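Local coordinates for UPF0342 protein yheA (Bacillus subtilis, PDB 2OEE) that is of unknown function but belongs to the UPF0342 family and is probably related to the YlbF/YmcA regulators of competence, at residues Asn33-Glu36 against Ser37-Arg40; Gln79-Lys82 against Ile83-Met87; Ile104-Pro107 against Leu108-Leu111. All coordinates share one frame; numbering follows the deposited sequence.

How the contacts relate
From the N terminus, helix 20-34 ends where contact 1 begins: 33-36 and 37-40 make the turn into helix 36-48. After the unmodelled residues 51-68 and helix 70-78, contact 2 (79-82 with 83-87) starts helix 81-104, and contact 3 (104-107 with 108-111) follows at its far end, opening helix 106-111. Each is local, and the three come in series with no nesting or crossing. Contacts 1 and 2 touch: A38 O lies 3.5 Å from I83 CD1, packing two helix starts together. Contact 3 sits on the other side of the chain's centre, its nearest atoms about 22 Å from contact 2, and faces the second subunit.

Contact 1 (Asn33-Glu36 against Ser37-Arg40); sequences NADE and SAKR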
loop_
_atom_site.group_PDB
_atom_site.type_symbol
_atom_site.label_atom_id
_atom_site.label_comp_id
_atom_site.label_asym_id
_atom_site.label_seq_id
_atom_site.Cartn_x
_atom_site.Cartn_y
_atom_site.Cartn_z
ATOM N N ASN A 33 4.085 0.097 26.454
ATOM C CA ASN A 33 4.874 1.256 26.872
ATOM C C ASN A 33 4.782 1.584 28.369
ATOM O O ASN A 33 5.717 2.159 28.917
ATOM C CB ASN A 33 4.605 2.498 26.015
ATOM C CG ASN A 33 5.090 2.328 24.567
ATOM O OD1 ASN A 33 4.346 2.621 23.636
ATOM N ND2 ASN A 33 6.310 1.821 24.375
ATOM N N ALA A 34 3.690 1.196 29.007
ATOM C CA ALA A 34 3.518 1.380 30.454
ATOM C C ALA A 34 4.304 0.362 31.283
ATOM O O ALA A 34 4.454 0.538 32.507
ATOM C CB ALA A 34 2.059 1.320 30.837
ATOM N N ASP A 35 4.746 -0.715 30.631
ATOM C CA ASP A 35 5.542 -1.775 31.262
ATOM C C ASP A 35 7.010 -1.487 30.978
ATOM O O ASP A 35 7.478 -1.652 29.846
ATOM C CB ASP A 35 5.124 -3.135 30.673
ATOM C CG ASP A 35 5.889 -4.324 31.254
ATOM O OD1 ASP A 35 7.003 -4.180 31.812
ATOM O OD2 ASP A 35 5.364 -5.452 31.109
ATOM N N GLU A 36 7.744 -1.050 32.007
ATOM C CA GLU A 36 9.141 -0.657 31.825
ATOM C C GLU A 36 9.997 -1.733 31.154
ATOM O O GLU A 36 10.812 -1.431 30.295
ATOM C CB GLU A 36 9.748 -0.227 33.184
ATOM C CG GLU A 36 11.254 -0.267 33.258
ATOM C CD GLU A 36 11.744 0.102 34.662
ATOM O OE1 GLU A 36 11.972 1.297 34.899
ATOM O OE2 GLU A 36 11.776 -0.780 35.541
ATOM N N SER A 37 9.865 -2.988 31.581
ATOM C CA SER A 37 10.654 -4.070 31.000
ATOM C C SER A 37 10.282 -4.308 29.522
ATOM O O SER A 37 11.160 -4.473 28.672
ATOM C CB SER A 37 10.479 -5.386 31.800
ATOM O OG SER A 37 10.632 -5.182 33.205
ATOM N N ALA A 38 8.984 -4.377 29.245
ATOM C CA ALA A 38 8.488 -4.652 27.883
ATOM C C ALA A 38 8.803 -3.482 26.937
ATOM O O ALA A 38 9.175 -3.696 25.787
ATOM C CB ALA A 38 6.975 -4.929 27.913
ATOM N N LYS A 39 8.618 -2.256 27.418
ATOM C CA LYS A 39 8.934 -1.066 26.619
ATOM C C LYS A 39 10.354 -1.163 26.101
ATOM O O LYS A 39 10.579 -1.027 24.886
ATOM C CB LYS A 39 8.755 0.220 27.436
ATOM C CG LYS A 39 9.013 1.529 26.637
ATOM C CD LYS A 39 8.973 2.712 27.608
ATOM C CE LYS A 39 8.783 4.056 26.896
ATOM N NZ LYS A 39 10.048 4.476 26.320
ATOM N N ARG A 40 11.310 -1.427 27.003
ATOM C CA ARG A 40 12.730 -1.553 26.632
ATOM C C ARG A 40 13.018 -2.643 25.596
ATOM O O ARG A 40 13.776 -2.425 24.652
ATOM C CB ARG A 40 13.637 -1.743 27.866
ATOM C CG ARG A 40 15.121 -1.855 27.512
ATOM C CD ARG A 40 16.024 -2.158 28.727
ATOM N NE ARG A 40 15.685 -1.333 29.880
ATOM C CZ ARG A 40 15.954 -1.676 31.137
ATOM N NH1 ARG A 40 16.542 -2.825 31.381
ATOM N NH2 ARG A 40 15.596 -0.880 32.132
HETATM O O HOH W 1 8.018 -5.265 34.105
HETATM O O HOH W 2 10.813 -3.120 35.407
#
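The backbone of D35 and E36 turns into a new helix through the bond from K39 N to D35 O, 2.7 Å long and nearly straight at 169°, with a weak bond from R40 N to E36 O continuing the pattern. D35 supplies the side chain that caps this turn. With CG anti to the backbone N (chi1 180°), its carboxylate swings over the first amides of the helix, and OD1 accepts from A38 N at 3.2 Å, well aligned but weak, and from S37 N at 3.1 Å, weak and strongly bent at 121°. D35 is therefore an N-cap residue, marking the turn between helix 20-34 and helix 36-48 in this all-helical chain; its negative charge next to the helix start would probably be favoured by the helix dipole. The rest of the carboxylate lies against the methyl of A38, whose CB is 3.6 Å from both CG and OD2 of D35. A water carries the cap outward, donating to D35 OD1 and bonding S37 OG at 2.8 Å. A second water joins the same OG to OE2 of E36, so the serine hydroxyl links both carboxylates through solvent on the surface. On the other flank the aliphatic stem of K39 crosses the side chain of N33 at about a right angle, and its CD passes 3.6 Å from N33 O. Beyond this stem the chain bends at its last torsion, and NZ forms a salt bridge with E43 one turn further along helix 36-48.

Contact 2 (Gln79-Lys82 against Ile83-Met87); sequences QHEK and ISQLM. With CA (calcium ion), chain C.
Q85 reaches back along the first turn of its helix to both E81 and K82. Its CB lies 3.4 Å from K82 O; CG, anti to the carbonyl carbon (chi1 -70°), passes E81 O and E81 OE2; and CD brings the terminal amide between the two side chains. There NE2 donates to E81 OE2 at 3.0 Å, almost in the amide plane and onto the anti lone pair of that oxygen, with the two flat groups turned 64° apart. OE1 accepts from K82 NZ at 2.7 Å, the ammonium standing tilted from the carbonyl plane. Both ends of the amide are thus held, which should fix its rotation. With an alanine here, K82 NZ would probably lose this acceptor and E81 OE2 its amide donor. The E81 carboxylate also grips a calcium ion with both oxygens, OE1 at 2.4 Å and OE2 at 2.5 Å, and three waters join it on the metal. Just before the helix, H80 is its N-cap: I83 N donates to ND1 at 3.1 Å, close to the ring plane and nearly straight at 170°. The CD1 methyl of I83 lies over one face of the same ring, 4.0 Å from its centroid, in a CH-pi contact displaced from the ring centre. These two side chains rest on A38 of helix 36-48, while I83 also touches V77 of helix 70-78. L86 packs against L25 and V32 of helix 20-34 and against Y112 of the second subunit.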
loop_
_atom_site.group_PDB
_atom_site.type_symbol
_atom_site.label_atom_id
_atom_site.label_comp_id
_atom_site.label_asym_id
_atom_site.label_seq_id
_atom_site.Cartn_x
_atom_site.Cartn_y
_atom_site.Cartn_z
ATOM N N GLN A 79 9.230 -14.239 22.794
ATOM C CA GLN A 79 9.045 -15.001 24.033
ATOM C C GLN A 79 8.260 -14.251 25.113
ATOM O O GLN A 79 7.958 -14.821 26.154
ATOM C CB GLN A 79 10.386 -15.506 24.596
ATOM C CG GLN A 79 11.161 -14.465 25.394
ATOM C CD GLN A 79 12.060 -15.066 26.486
ATOM O OE1 GLN A 79 11.982 -16.269 26.823
ATOM N NE2 GLN A 79 12.902 -14.225 27.053
ATOM N N HIS A 80 7.955 -12.969 24.875
ATOM C CA HIS A 80 7.174 -12.180 25.808
ATOM C C HIS A 80 5.728 -12.137 25.314
ATOM O O HIS A 80 5.481 -11.619 24.223
ATOM C CB HIS A 80 7.729 -10.752 25.874
ATOM C CG HIS A 80 7.126 -9.917 26.958
ATOM N ND1 HIS A 80 5.944 -9.232 26.795
ATOM C CD2 HIS A 80 7.561 -9.624 28.213
ATOM C CE1 HIS A 80 5.660 -8.568 27.900
ATOM N NE2 HIS A 80 6.614 -8.804 28.784
ATOM N N GLU A 81 4.801 -12.678 26.093
ATOM C CA GLU A 81 3.417 -12.834 25.609
ATOM C C GLU A 81 2.771 -11.506 25.166
ATOM O O GLU A 81 2.244 -11.421 24.055
ATOM C CB GLU A 81 2.554 -13.577 26.642
ATOM C CG GLU A 81 1.068 -13.778 26.217
ATOM C CD GLU A 81 0.892 -14.560 24.912
ATOM O OE1 GLU A 81 1.657 -15.521 24.620
ATOM O OE2 GLU A 81 -0.028 -14.213 24.141
ATOM N N LYS A 82 2.829 -10.480 26.015
ATOM C CA LYS A 82 2.150 -9.218 25.730
ATOM C C LYS A 82 2.764 -8.525 24.511
ATOM O O LYS A 82 2.040 -7.996 23.661
ATOM C CB LYS A 82 2.247 -8.274 26.919
ATOM C CG LYS A 82 0.985 -7.537 27.384
ATOM C CD LYS A 82 -0.318 -7.759 26.571
ATOM C CE LYS A 82 -1.155 -8.758 27.393
ATOM N NZ LYS A 82 -2.615 -8.899 27.084
ATOM N N ILE A 83 4.089 -8.471 24.436
ATOM C CA ILE A 83 4.738 -7.888 23.249
ATOM C C ILE A 83 4.351 -8.663 21.980
ATOM O O ILE A 83 4.167 -8.066 20.911
ATOM C CB ILE A 83 6.272 -7.841 23.385
ATOM C CG1 ILE A 83 6.677 -6.860 24.503
ATOM C CG2 ILE A 83 6.946 -7.451 22.046
ATOM C CD1 ILE A 83 8.169 -6.963 24.876
ATOM N N SER A 84 4.228 -9.983 22.103
ATOM C CA SER A 84 3.859 -10.817 20.950
ATOM C C SER A 84 2.464 -10.465 20.470
ATOM O O SER A 84 2.227 -10.470 19.272
ATOM C CB SER A 84 3.886 -12.313 21.294
ATOM O OG SER A 84 5.226 -12.720 21.505
ATOM N N GLN A 85 1.571 -10.185 21.419
ATOM C CA GLN A 85 0.185 -9.745 21.127
ATOM C C GLN A 85 0.151 -8.414 20.376
ATOM O O GLN A 85 -0.615 -8.250 19.425
ATOM C CB GLN A 85 -0.647 -9.657 22.409
ATOM C CG GLN A 85 -0.974 -11.037 23.027
ATOM C CD GLN A 85 -1.840 -10.975 24.266
ATOM O OE1 GLN A 85 -2.445 -9.946 24.592
ATOM N NE2 GLN A 85 -1.886 -12.085 24.995
ATOM N N LEU A 86 0.979 -7.466 20.821
ATOM C CA LEU A 86 1.169 -6.209 20.094
ATOM C C LEU A 86 1.706 -6.439 18.662
ATOM O O LEU A 86 1.175 -5.866 17.701
ATOM C CB LEU A 86 2.081 -5.248 20.898
ATOM C CG LEU A 86 2.578 -3.983 20.171
ATOM C CD1 LEU A 86 1.383 -3.103 19.688
ATOM C CD2 LEU A 86 3.536 -3.198 21.070
HETATM N N MSE A 87 2.734 -7.271 18.524
HETATM C CA MSE A 87 3.323 -7.589 17.226
HETATM C C MSE A 87 2.320 -8.297 16.320
HETATM O O MSE A 87 2.257 -8.013 15.118
HETATM C CB MSE A 87 4.623 -8.401 17.371
HETATM C CG MSE A 87 5.794 -7.556 17.968
HETATM SE SE MSE A 87 7.330 -8.506 18.198
HETATM C CE MSE A 87 7.761 -8.946 16.512
HETATM CA CA CA C . 0.809 -15.816 22.382
HETATM O O HOH W 3 0.946 -13.594 21.245
HETATM O O HOH W 4 3.131 -16.036 22.082
HETATM O O HOH W 5 0.203 -16.387 20.207
#

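Contact 3 (Ile104-Pro107 against Leu108-Leu111); sequences IMKP and LEEL
M105 and L108 both hold CG anti to the carbonyl carbon (chi1 -65° and -56°), which brings the selenomethionine methyl CE to 4.2 Å from L108 CD1 in a loose apolar contact. This is the first turn of the short C-terminal helix 106-111, which follows helix 81-104 in the chain. The carbonyl of M105 begins the helical hydrogen bonding, taking E109 N at 3.1 Å in its own plane and, weakly, L108 N. K106 O then accepts from E110 N at 2.9 Å. P107, lacking an N-H, is accommodated in the first turn, and its O takes L111 N at 3.2 Å. K106 and E109 run side by side and point the same way, so that NZ and OE2 form a long salt bridge of 3.9 Å. E110 instead crosses K106 at about a right angle, and its OE2 pairs with R17 of the second subunit; L108 and L111 also pack on that subunit, against its M93 and Y29 respectively. The other carboxylate oxygen of E110, OE1, accepts at 2.7 Å from a water that also donates to P107 O.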
loop_
_atom_site.group_PDB
_atom_site.type_symbol
_atom_site.label_atom_id
_atom_site.label_comp_id
_atom_site.label_asym_id
_atom_site.label_seq_id
_atom_site.Cartn_x
_atom_site.Cartn_y
_atom_site.Cartn_z
ATOM N N ILE A 104 -9.087 -1.702 -3.611
ATOM C CA ILE A 104 -9.100 -0.475 -4.417
ATOM C C ILE A 104 -8.319 -0.616 -5.719
ATOM O O ILE A 104 -8.604 0.092 -6.698
ATOM C CB ILE A 104 -8.578 0.740 -3.621
ATOM C CG1 ILE A 104 -7.076 0.591 -3.353
ATOM C CG2 ILE A 104 -9.406 0.930 -2.354
ATOM C CD1 ILE A 104 -6.367 1.869 -2.894
HETATM N N MSE A 105 -7.352 -1.526 -5.743
HETATM C CA MSE A 105 -6.517 -1.742 -6.921
HETATM C C MSE A 105 -7.078 -2.771 -7.929
HETATM O O MSE A 105 -6.471 -3.022 -8.974
HETATM C CB MSE A 105 -5.083 -2.102 -6.512
HETATM C CG MSE A 105 -4.346 -0.955 -5.764
HETATM SE SE MSE A 105 -2.655 -1.398 -5.304
HETATM C CE MSE A 105 -1.924 -1.554 -6.944
ATOM N N LYS A 106 -8.234 -3.350 -7.605
ATOM C CA LYS A 106 -8.923 -4.292 -8.504
ATOM C C LYS A 106 -9.080 -3.775 -9.949
ATOM O O LYS A 106 -8.837 -4.532 -10.892
ATOM C CB LYS A 106 -10.311 -4.604 -7.974
ATOM C CG LYS A 106 -10.733 -6.030 -8.147
ATOM C CD LYS A 106 -10.809 -6.670 -6.755
ATOM C CE LYS A 106 -9.499 -7.270 -6.290
ATOM N NZ LYS A 106 -9.446 -8.741 -6.505
ATOM N N PRO A 107 -9.549 -2.524 -10.120
ATOM C CA PRO A 107 -9.630 -2.004 -11.501
ATOM C C PRO A 107 -8.299 -2.037 -12.271
ATOM O O PRO A 107 -8.307 -2.252 -13.488
ATOM C CB PRO A 107 -10.184 -0.585 -11.334
ATOM C CG PRO A 107 -10.093 -0.271 -9.869
ATOM C CD PRO A 107 -10.112 -1.572 -9.144
ATOM N N LEU A 108 -7.174 -1.894 -11.573
ATOM C CA LEU A 108 -5.843 -1.997 -12.203
ATOM C C LEU A 108 -5.509 -3.438 -12.621
ATOM O O LEU A 108 -5.039 -3.691 -13.727
ATOM C CB LEU A 108 -4.758 -1.407 -11.280
ATOM C CG LEU A 108 -5.051 0.046 -10.883
ATOM C CD1 LEU A 108 -4.102 0.599 -9.799
ATOM C CD2 LEU A 108 -5.069 0.946 -12.136
ATOM N N GLU A 109 -5.779 -4.376 -11.726
ATOM C CA GLU A 109 -5.630 -5.798 -12.003
ATOM C C GLU A 109 -6.489 -6.229 -13.216
ATOM O O GLU A 109 -6.008 -6.967 -14.078
ATOM C CB GLU A 109 -5.958 -6.587 -10.727
ATOM C CG GLU A 109 -6.079 -8.086 -10.877
ATOM C CD GLU A 109 -6.319 -8.767 -9.539
ATOM O OE1 GLU A 109 -5.667 -8.360 -8.541
ATOM O OE2 GLU A 109 -7.160 -9.699 -9.488
ATOM N N GLU A 110 -7.731 -5.745 -13.300
ATOM C CA GLU A 110 -8.592 -6.010 -14.457
ATOM C C GLU A 110 -7.935 -5.501 -15.755
ATOM O O GLU A 110 -7.925 -6.188 -16.775
ATOM C CB GLU A 110 -9.971 -5.362 -14.270
ATOM C CG GLU A 110 -10.832 -6.033 -13.207
ATOM C CD GLU A 110 -11.997 -5.182 -12.755
ATOM O OE1 GLU A 110 -12.295 -4.141 -13.409
ATOM O OE2 GLU A 110 -12.633 -5.555 -11.733
ATOM N N LEU A 111 -7.363 -4.302 -15.691
ATOM C CA LEU A 111 -6.749 -3.677 -16.859
ATOM C C LEU A 111 -5.570 -4.478 -17.418
ATOM O O LEU A 111 -5.483 -4.665 -18.624
ATOM C CB LEU A 111 -6.323 -2.240 -16.539
ATOM C CG LEU A 111 -5.707 -1.385 -17.648
ATOM C CD1 LEU A 111 -6.669 -1.249 -18.837
ATOM C CD2 LEU A 111 -5.342 -0.004 -17.083
HETATM O O HOH W 6 -10.946 -2.120 -14.661
#